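Local atomic coordinates of chemotaxis protein CheX (PDB entry 6VPW), a protein that probably dephosphorylates the phosphorylated response regulator CheY and so helps to terminate chemotactic signals. Residues 57-62 against 148-153. Sequence-based numbering, arbitrary orientation.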
# COMPACT_ATOMS: atom_id res chain seq x y z
N GLY A 57 4.36 -3.45 -10.68
CA GLY A 57 4.98 -3.71 -9.37
C GLY A 57 4.53 -2.71 -8.34
O GLY A 57 3.48 -2.04 -8.56
N SER A 58 5.25 -2.65 -7.23
CA SER A 58 4.89 -1.74 -6.12
C SER A 58 6.16 -1.25 -5.42
O SER A 58 7.20 -1.92 -5.52
CB SER A 58 3.97 -2.42 -5.13
OG SER A 58 4.53 -3.68 -4.70
N MET A 59 6.05 -0.08 -4.81
CA MET A 59 7.16 0.49 -4.02
C MET A 59 6.59 1.00 -2.69
O MET A 59 5.43 1.49 -2.67
CB MET A 59 7.83 1.62 -4.81
CG MET A 59 9.05 2.20 -4.14
SD MET A 59 8.62 3.62 -3.11
CE MET A 59 8.64 4.92 -4.34
N SER A 60 7.35 0.83 -1.61
CA SER A 60 6.97 1.39 -0.29
C SER A 60 8.19 2.12 0.29
O SER A 60 9.33 1.70 -0.00
CB SER A 60 6.44 0.35 0.66
OG SER A 60 7.38 -0.70 0.86
N ILE A 61 7.93 3.24 0.95
CA ILE A 61 8.95 3.98 1.72
C ILE A 61 8.45 3.98 3.15
O ILE A 61 7.33 4.48 3.38
CB ILE A 61 9.16 5.43 1.24
CG1 ILE A 61 9.39 5.52 -0.27
CG2 ILE A 61 10.30 6.04 2.03
CD1 ILE A 61 9.42 6.94 -0.78
N THR A 62 9.26 3.45 4.06
CA THR A 62 8.86 3.37 5.48
C THR A 62 9.81 4.23 6.29
O THR A 62 11.04 4.12 6.06
CB THR A 62 8.87 1.91 5.94
OG1 THR A 62 7.90 1.20 5.15
CG2 THR A 62 8.56 1.79 7.42
N ALA A 148 14.94 4.38 7.84
CA ALA A 148 13.88 4.28 6.82
C ALA A 148 14.25 3.13 5.90
O ALA A 148 15.37 2.61 5.99
CB ALA A 148 13.77 5.57 6.05
N PHE A 149 13.31 2.72 5.06
CA PHE A 149 13.71 1.73 4.04
C PHE A 149 12.71 1.77 2.90
O PHE A 149 11.52 2.11 3.09
CB PHE A 149 13.91 0.33 4.63
CG PHE A 149 12.76 -0.19 5.44
CD1 PHE A 149 11.69 -0.82 4.82
CD2 PHE A 149 12.73 -0.02 6.82
CE1 PHE A 149 10.61 -1.29 5.57
CE2 PHE A 149 11.65 -0.48 7.56
CZ PHE A 149 10.60 -1.12 6.93
N ILE A 150 13.26 1.53 1.72
CA ILE A 150 12.44 1.39 0.49
C ILE A 150 12.33 -0.10 0.22
O ILE A 150 13.36 -0.82 0.39
CB ILE A 150 13.07 2.09 -0.73
CG1 ILE A 150 13.11 3.61 -0.54
CG2 ILE A 150 12.33 1.71 -2.01
CD1 ILE A 150 13.92 4.31 -1.60
N GLU A 151 11.14 -0.55 -0.14
CA GLU A 151 11.00 -1.95 -0.61
C GLU A 151 10.39 -1.84 -1.99
O GLU A 151 9.47 -0.98 -2.21
CB GLU A 151 10.18 -2.84 0.33
CG GLU A 151 10.87 -3.15 1.64
CD GLU A 151 10.17 -4.23 2.43
OE1 GLU A 151 10.46 -4.37 3.63
OE2 GLU A 151 9.35 -4.94 1.84
N ILE A 152 10.87 -2.68 -2.90
CA ILE A 152 10.35 -2.58 -4.29
C ILE A 152 10.26 -3.99 -4.86
O ILE A 152 11.07 -4.85 -4.47
CB ILE A 152 11.23 -1.62 -5.10
CG1 ILE A 152 10.52 -1.10 -6.35
CG2 ILE A 152 12.58 -2.24 -5.42
CD1 ILE A 152 11.13 0.19 -6.86
N CYS A 153 9.24 -4.21 -5.68
CA CYS A 153 9.00 -5.52 -6.34
C CYS A 153 8.43 -5.21 -7.72
O CYS A 153 7.42 -4.47 -7.78
CB CYS A 153 8.04 -6.40 -5.53
SG CYS A 153 8.00 -8.16 -6.02
O HOH W 1 9.10 0.21 2.85
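With CG of Phe149 set between its own backbone N and carbonyl carbon (chi1 52°), the ring lies alongside Thr62 on the neighbouring strand, whose OG1 sits beside its backbone N (chi1 -62°), which leaves CG2 anti to that N. The two strands are central neighbours in the antiparallel six-stranded sheet of the CheX fold, and their short axes run 4.7 Å apart. Thr62 CB lies over one face of the Phe149 ring, 3.8 Å from its centroid, in a CH-pi contact; CG2 reaches the rim at CZ, 3.6 Å away. A beta-branched threonine suits this place because its methyl meets the ring while its hydroxyl serves polar partners, Ser45 among them.

Three hydrogen-bonded pairs, Ser58 with Cys153, Ser60 with Glu151 and Thr62 with Phe149, each exchange two N-H...O=C bonds. Their side chains share one face of the sheet, where strand 126-130 packs: His130 hydrogen-bonds to the hydroxyls of both Ser58 and Ser60, and Glu151 extends to a salt bridge with Lys35. The short serines leave room for the imidazole, and Cys153 is fixed by its disulfide to Cys132.

On the other face lie Met59, Ile61, Ile150 and Ile152; Met59 and Ile61 pack on Val98 of helix 85-107, and Ile150 and Ile152 on strand 137-142. Met59 CG touches Ile150 CG2 at 3.9 Å and Ile152 CD1 at 4.0 Å; beyond it the unbranched thioether chain bends at both chi2 and chi3, leading away from strand 148-153. Ile61 and Ile150 stand side by side, their CG1 atoms 4.2 Å apart, branched residues well suited to extended backbone.

A water joins the polar groups beside the ring: Ser60 OG and Thr62 OG1 each hydrogen-bond to it at 2.8 Å, and it donates to Phe149 O at 3.1 Å.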